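Local coordinates for protein cytosol aminopeptidase (Coxiella burnetii, PDB 3IJ3) that probably removes N-terminal amino acids from peptides as a manganese-dependent metalloaminopeptidase of the M17 (leucyl aminopeptidase) family, at residues A[36-41]-A[83-88]; A[102-107]-A[131-136]; A[108-113]-A[148-153]. One frame throughout, in Å; residues are numbered along the deposited sequence. Where two conformers were deposited one is given.

Interaction 1: A[36-41]-A[83-88]; sequences NFIPIQ and GALQRV
I40 and V88 pair as parallel neighbours, the strand segments 38-41 and 85-88 running 23° apart, and the backbone of V88 is held from both ends: its N donates to P39 O at 2.9 Å and its O accepts from Q41 N at 2.9 Å. Both bonds are fairly straight, and I40 CA adds a CH...O contact to V88 O. The side chains sort into two groups. On one flank the tip of I38, CD1, lies 3.9 Å from CD2 of L85 in one of the two conformers of that leucine, the two chains crossing at about a right angle. On the other, P39 CG sits over one face of the R87 guanidinium, 3.7 Å from CZ. R87 reaches this place because its chain leaves with CG anti to the backbone N (chi1 168°) and then bends at chi3 (-53°). The extended side chain of Q41 brings OE1 to 2.8 Å from R87 NH1, the amide and guanidinium planes standing nearly perpendicular. Q86 and R87 form a classic beta bulge opposite I78 on the antiparallel strand 75-79, so strand 85-91 is irregular just where it meets P39. On its other side strand 38-43 bonds to strand 111-114 through I38 and I40, while W51 of helix 48-52 touches both Q41 and R87.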
# COMPACT_ATOMS: atom_id res chain seq x y z
N ASN A 36 -29.88 51.09 -23.74
CA ASN A 36 -29.42 51.36 -22.37
C ASN A 36 -28.69 50.21 -21.65
O ASN A 36 -28.65 50.17 -20.41
CB ASN A 36 -30.59 51.85 -21.51
CG ASN A 36 -31.77 50.91 -21.51
OD1 ASN A 36 -31.69 49.79 -22.05
ND2 ASN A 36 -32.89 51.35 -20.92
N PHE A 37 -28.11 49.27 -22.40
CA PHE A 37 -27.34 48.21 -21.74
C PHE A 37 -26.01 48.76 -21.25
O PHE A 37 -25.50 49.72 -21.82
CB PHE A 37 -27.05 47.06 -22.69
CG PHE A 37 -28.25 46.32 -23.19
CD1 PHE A 37 -29.25 45.92 -22.33
CD2 PHE A 37 -28.31 45.90 -24.52
CE1 PHE A 37 -30.35 45.18 -22.81
CE2 PHE A 37 -29.39 45.17 -24.99
CZ PHE A 37 -30.41 44.81 -24.13
N ILE A 38 -25.42 48.14 -20.22
CA ILE A 38 -24.11 48.53 -19.67
C ILE A 38 -22.98 47.86 -20.48
O ILE A 38 -22.93 46.61 -20.56
CB ILE A 38 -23.98 48.11 -18.20
CG1 ILE A 38 -25.12 48.69 -17.37
CG2 ILE A 38 -22.59 48.52 -17.62
CD1 ILE A 38 -25.28 48.05 -16.00
N PRO A 39 -22.11 48.65 -21.11
CA PRO A 39 -21.04 48.01 -21.88
C PRO A 39 -19.96 47.34 -21.03
O PRO A 39 -19.60 47.85 -19.96
CB PRO A 39 -20.43 49.17 -22.67
CG PRO A 39 -20.70 50.39 -21.83
CD PRO A 39 -22.07 50.12 -21.22
N ILE A 40 -19.50 46.18 -21.51
CA ILE A 40 -18.37 45.45 -20.94
C ILE A 40 -17.30 45.55 -22.02
O ILE A 40 -17.54 45.16 -23.17
CB ILE A 40 -18.69 43.99 -20.65
CG1 ILE A 40 -19.79 43.89 -19.59
CG2 ILE A 40 -17.45 43.28 -20.19
CD1 ILE A 40 -20.28 42.43 -19.35
N GLN A 41 -16.13 46.05 -21.66
CA GLN A 41 -15.06 46.27 -22.63
C GLN A 41 -13.77 45.57 -22.22
O GLN A 41 -13.27 45.81 -21.12
CB GLN A 41 -14.81 47.77 -22.74
CG GLN A 41 -13.65 48.18 -23.68
CD GLN A 41 -13.49 49.67 -23.78
OE1 GLN A 41 -14.30 50.44 -23.22
NE2 GLN A 41 -12.44 50.11 -24.48
N GLY A 83 -24.06 57.55 -9.97
CA GLY A 83 -23.74 56.42 -9.10
C GLY A 83 -24.20 55.12 -9.71
O GLY A 83 -23.91 54.05 -9.17
N ALA A 84 -24.94 55.17 -10.82
CA ALA A 84 -25.34 53.95 -11.51
C ALA A 84 -24.10 53.49 -12.25
O ALA A 84 -23.13 54.23 -12.36
CB ALA A 84 -26.47 54.23 -12.51
N LEU A 85 -24.12 52.26 -12.78
CA LEU A 85 -22.96 51.70 -13.48
C LEU A 85 -22.91 52.19 -14.94
O LEU A 85 -23.87 52.04 -15.70
CB LEU A 85 -23.02 50.16 -13.40
CG LEU A 85 -21.83 49.27 -13.77
CD1 LEU A 85 -20.63 49.57 -12.91
CD2 LEU A 85 -22.18 47.78 -13.63
N GLN A 86 -21.77 52.76 -15.32
CA GLN A 86 -21.55 53.30 -16.65
C GLN A 86 -20.95 52.24 -17.60
O GLN A 86 -21.35 52.13 -18.76
CB GLN A 86 -20.54 54.46 -16.55
CG GLN A 86 -20.11 55.10 -17.87
CD GLN A 86 -18.99 56.13 -17.71
OE1 GLN A 86 -18.05 56.14 -18.48
NE2 GLN A 86 -19.08 56.97 -16.69
N ARG A 87 -19.99 51.48 -17.09
CA ARG A 87 -19.22 50.53 -17.91
C ARG A 87 -18.41 49.62 -17.06
O ARG A 87 -18.09 49.96 -15.93
CB ARG A 87 -18.24 51.34 -18.80
CG ARG A 87 -17.11 50.57 -19.54
CD ARG A 87 -16.22 51.55 -20.37
NE ARG A 87 -17.06 52.37 -21.23
CZ ARG A 87 -17.47 52.03 -22.46
NH1 ARG A 87 -17.08 50.89 -23.04
NH2 ARG A 87 -18.26 52.87 -23.12
N VAL A 88 -18.08 48.45 -17.58
CA VAL A 88 -17.22 47.54 -16.87
C VAL A 88 -16.02 47.21 -17.75
O VAL A 88 -16.17 46.78 -18.90
CB VAL A 88 -17.93 46.24 -16.44
CG1 VAL A 88 -16.94 45.26 -15.77
CG2 VAL A 88 -19.09 46.56 -15.47

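Interaction 2: A[102-107]-A[131-136]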
# COMPACT_ATOMS: atom_id res chain seq x y z
N GLY A 102 -15.56 34.19 -19.55
CA GLY A 102 -16.24 33.15 -18.78
C GLY A 102 -16.37 33.46 -17.29
O GLY A 102 -17.27 32.95 -16.62
N GLY A 103 -15.46 34.27 -16.75
CA GLY A 103 -15.52 34.59 -15.33
C GLY A 103 -16.48 35.71 -14.95
O GLY A 103 -16.66 35.98 -13.77
N LEU A 104 -17.13 36.34 -15.93
CA LEU A 104 -17.96 37.52 -15.66
C LEU A 104 -19.16 37.34 -14.73
O LEU A 104 -19.38 38.17 -13.85
CB LEU A 104 -18.40 38.19 -16.97
CG LEU A 104 -17.32 38.95 -17.73
CD1 LEU A 104 -17.82 39.24 -19.13
CD2 LEU A 104 -16.93 40.24 -16.99
N SER A 105 -19.93 36.27 -14.90
CA SER A 105 -21.10 36.07 -14.05
C SER A 105 -20.76 36.06 -12.56
O SER A 105 -21.56 36.53 -11.74
CB SER A 105 -21.89 34.83 -14.43
OG SER A 105 -22.62 35.08 -15.61
N LYS A 106 -19.59 35.55 -12.22
CA LYS A 106 -19.17 35.49 -10.81
C LYS A 106 -18.68 36.80 -10.18
O LYS A 106 -18.60 36.92 -8.96
CB LYS A 106 -18.11 34.41 -10.60
CG LYS A 106 -18.62 32.98 -10.68
CD LYS A 106 -17.48 32.00 -10.40
CE LYS A 106 -17.90 30.56 -10.40
NZ LYS A 106 -18.82 30.21 -9.29
N VAL A 107 -18.39 37.80 -11.01
CA VAL A 107 -17.87 39.07 -10.52
C VAL A 107 -18.70 40.30 -10.89
O VAL A 107 -18.59 41.34 -10.24
CB VAL A 107 -16.40 39.28 -10.97
CG1 VAL A 107 -15.50 38.18 -10.37
CG2 VAL A 107 -16.26 39.32 -12.50
N LEU A 131 -20.42 33.22 -25.90
CA LEU A 131 -20.60 31.85 -25.40
C LEU A 131 -19.93 31.63 -24.03
O LEU A 131 -20.55 31.10 -23.10
CB LEU A 131 -20.07 30.84 -26.43
CG LEU A 131 -20.14 29.37 -26.02
CD1 LEU A 131 -21.60 28.95 -25.80
CD2 LEU A 131 -19.46 28.51 -27.09
N ALA A 132 -18.69 32.11 -23.88
CA ALA A 132 -17.95 31.97 -22.61
C ALA A 132 -18.73 32.58 -21.48
O ALA A 132 -18.78 32.01 -20.38
CB ALA A 132 -16.55 32.62 -22.71
N PHE A 133 -19.36 33.74 -21.71
CA PHE A 133 -20.19 34.34 -20.67
C PHE A 133 -21.26 33.35 -20.19
O PHE A 133 -21.46 33.16 -18.96
CB PHE A 133 -20.88 35.61 -21.17
CG PHE A 133 -21.80 36.22 -20.15
CD1 PHE A 133 -21.29 37.07 -19.18
CD2 PHE A 133 -23.13 35.89 -20.11
CE1 PHE A 133 -22.12 37.60 -18.21
CE2 PHE A 133 -23.96 36.43 -19.14
CZ PHE A 133 -23.45 37.27 -18.20
N GLY A 134 -21.96 32.74 -21.14
CA GLY A 134 -23.00 31.77 -20.84
C GLY A 134 -22.45 30.54 -20.11
O GLY A 134 -23.04 30.10 -19.13
N LEU A 135 -21.32 30.03 -20.56
CA LEU A 135 -20.69 28.85 -19.93
C LEU A 135 -20.31 29.10 -18.48
O LEU A 135 -20.43 28.20 -17.63
CB LEU A 135 -19.48 28.38 -20.72
CG LEU A 135 -19.83 27.83 -22.11
CD1 LEU A 135 -18.59 27.38 -22.84
CD2 LEU A 135 -20.85 26.67 -22.00
N GLY A 136 -19.89 30.32 -18.17
CA GLY A 136 -19.56 30.68 -16.81
C GLY A 136 -20.76 30.97 -15.93
O GLY A 136 -20.59 31.16 -14.73
O HOH W 1 -19.81 34.30 -16.99
O HOH W 2 -18.42 33.16 -14.10
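G102 and G136 pack backbone to backbone where the turn leading into the short helix 104-107 meets the C-terminal part of helix 123-135. Here the fit is tight: G102 CA makes a CH...O contact with A132 O at 3.2 Å, and G136 CA makes another, nearly straight (166°), with G102 O at 3.2 Å, no side chain of G136 standing between them. A132 closes the same corner with its methyl group against G102 N. Beside it the F133 ring, swung out by a chi1 of 177° that sets CG anti to the backbone N, receives two neighbours from different directions: L104 CB comes to the ring edge, 3.8 Å from CD1, and S105 OG, in one of the two conformers of that serine, lies over one face, 3.5 Å from CZ. That hydroxyl has its polar partner in S137 OG, on the residue after G136.

The looser part is filled by water. One molecule bridges G102 O, F133 O and S105 N, at 2.8 to 2.9 Å from each; a second joins G102 O to G136 O, with a longer link of 3.3 Å to K106 N. No direct hydrogen bond crosses between the two segments. Farther out the exposed K106 sends NZ to Y149 OH. Close CH...O packing of two glycine CA atoms on backbone carbonyls, with water linking the remaining backbone groups, here joins a short helical turn to the crossover helix of a beta-alpha-beta unit in the M17 N-terminal domain.

Interaction 3: A[108-113]-A[148-153]; sequences LPPGAF and PYLAKL
A151 CB is where the side chains converge: L108 CB and F113 CE2 each approach it to 3.6 Å. L108 also reaches over the phenyl group, with CD1 4.1 Å above the centre of one face of the F113 ring. In the ring plane, at its edge, lies K152 O, which also accepts the backbone N of F113 at 2.8 Å. The F113 ring folds back beside its own strand because CG stands anti to the carbonyl carbon (chi1 -60°), and it lies beside G111. Farther along, L153 CD1 packs against F113 CB, while at the opposite end P110 and L150 meet through their CB atoms at 3.9 Å.

These side chains are set in place by three parallel pairs, G111 with A151, A112 with K152 and F113 with L153. K152 N bonds to G111 O at 2.9 Å. The bond from G111 N to L150 O is straight at the hydrogen, but its donor sits 36° out of the carbonyl plane. A water links L108 O to A151 N, the latter weakly. Around this shell, F133 of helix 123-135 touches L108 and L153, strands 38-43 and 85-91 support L108 and F113, and P109 and P110 pack on A65 and G67 of the second subunit. Strands 111-114 and 151-154, joined through helix 123-135, form a beta-alpha-beta unit. Its backbone bonds set the register and cohesion on the A151 face is apolar, so P109 O, buried without a polar partner, probably carries a small energetic cost.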
# COMPACT_ATOMS: atom_id res chain seq x y z
N LEU A 108 -19.55 40.18 -11.91
CA LEU A 108 -20.34 41.33 -12.35
C LEU A 108 -21.40 41.79 -11.39
O LEU A 108 -22.06 40.98 -10.74
CB LEU A 108 -21.04 41.07 -13.68
CG LEU A 108 -20.21 41.18 -14.95
CD1 LEU A 108 -21.03 40.71 -16.15
CD2 LEU A 108 -19.73 42.62 -15.14
N PRO A 109 -21.56 43.11 -11.28
CA PRO A 109 -22.67 43.59 -10.49
C PRO A 109 -23.97 43.22 -11.23
O PRO A 109 -23.93 42.80 -12.39
CB PRO A 109 -22.50 45.12 -10.51
CG PRO A 109 -21.12 45.39 -10.98
CD PRO A 109 -20.73 44.21 -11.82
N PRO A 110 -25.13 43.38 -10.57
CA PRO A 110 -26.40 43.10 -11.25
C PRO A 110 -26.64 44.01 -12.46
O PRO A 110 -26.18 45.18 -12.47
CB PRO A 110 -27.43 43.43 -10.16
CG PRO A 110 -26.71 43.17 -8.89
CD PRO A 110 -25.33 43.70 -9.15
N GLY A 111 -27.32 43.49 -13.48
CA GLY A 111 -27.65 44.32 -14.65
C GLY A 111 -27.75 43.64 -15.98
O GLY A 111 -27.57 42.42 -16.09
N ALA A 112 -28.07 44.46 -16.99
CA ALA A 112 -28.19 44.05 -18.38
C ALA A 112 -26.98 44.62 -19.08
O ALA A 112 -26.81 45.84 -19.17
CB ALA A 112 -29.50 44.63 -19.01
N PHE A 113 -26.12 43.73 -19.59
CA PHE A 113 -24.85 44.15 -20.19
C PHE A 113 -24.78 43.86 -21.68
O PHE A 113 -25.60 43.12 -22.22
CB PHE A 113 -23.68 43.45 -19.47
CG PHE A 113 -23.59 43.76 -17.98
CD1 PHE A 113 -22.75 44.78 -17.52
CD2 PHE A 113 -24.34 43.05 -17.05
CE1 PHE A 113 -22.67 45.08 -16.15
CE2 PHE A 113 -24.27 43.34 -15.69
CZ PHE A 113 -23.43 44.37 -15.23
N PRO A 148 -29.57 32.45 -8.64
CA PRO A 148 -29.02 32.63 -9.97
C PRO A 148 -28.22 33.93 -10.05
O PRO A 148 -28.42 34.83 -9.23
CB PRO A 148 -30.26 32.68 -10.87
CG PRO A 148 -31.38 33.14 -9.97
CD PRO A 148 -30.94 32.99 -8.53
N TYR A 149 -27.29 33.99 -11.00
CA TYR A 149 -26.48 35.18 -11.17
C TYR A 149 -27.37 36.31 -11.64
O TYR A 149 -28.35 36.08 -12.35
CB TYR A 149 -25.36 34.94 -12.17
CG TYR A 149 -24.39 33.87 -11.73
CD1 TYR A 149 -23.56 34.07 -10.63
CD2 TYR A 149 -24.28 32.68 -12.42
CE1 TYR A 149 -22.67 33.10 -10.23
CE2 TYR A 149 -23.38 31.71 -12.03
CZ TYR A 149 -22.58 31.92 -10.95
OH TYR A 149 -21.69 30.95 -10.59
N LEU A 150 -27.04 37.53 -11.25
CA LEU A 150 -27.87 38.69 -11.58
C LEU A 150 -27.42 39.50 -12.78
O LEU A 150 -28.04 40.51 -13.10
CB LEU A 150 -27.99 39.60 -10.36
CG LEU A 150 -28.56 38.90 -9.12
CD1 LEU A 150 -28.59 39.86 -7.93
CD2 LEU A 150 -29.94 38.33 -9.41
N ALA A 151 -26.33 39.10 -13.42
CA ALA A 151 -25.87 39.77 -14.62
C ALA A 151 -26.33 38.97 -15.84
O ALA A 151 -26.20 37.73 -15.87
CB ALA A 151 -24.36 39.92 -14.61
N LYS A 152 -26.88 39.67 -16.83
CA LYS A 152 -27.31 39.06 -18.09
C LYS A 152 -26.66 39.80 -19.24
O LYS A 152 -26.34 40.99 -19.11
CB LYS A 152 -28.81 39.06 -18.23
CG LYS A 152 -29.52 38.25 -17.15
CD LYS A 152 -30.99 38.10 -17.50
CE LYS A 152 -31.76 37.26 -16.48
NZ LYS A 152 -33.14 37.02 -17.02
N LEU A 153 -26.44 39.10 -20.35
CA LEU A 153 -25.76 39.66 -21.51
C LEU A 153 -26.61 39.64 -22.75
O LEU A 153 -27.25 38.62 -23.07
CB LEU A 153 -24.48 38.86 -21.78
CG LEU A 153 -23.43 39.39 -22.76
CD1 LEU A 153 -22.82 40.71 -22.24
CD2 LEU A 153 -22.31 38.33 -22.95
O HOH W 3 -23.55 38.33 -11.63

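Overall arrangement
All three interactions lie in the N-terminal domain. Interactions 1 and 3 belong to one mixed sheet and have centres about 11 Å apart; strands 38-43 and 111-114 are neighbours in it, with I38 N 2.9 Å from A112 O. Interaction 2 brings the helical layer against that sheet, its centre about 10 Å from that of interaction 3 and about 17 Å from that of interaction 1. F133 CG reaches L153 CD2 at 3.5 Å, and L104 CD1 meets I40 CD1 at 4.0 Å, so one apolar core serves all three. None contains a residue of the lithium site (K250, D255, D273, E334), which belongs to the catalytic domain.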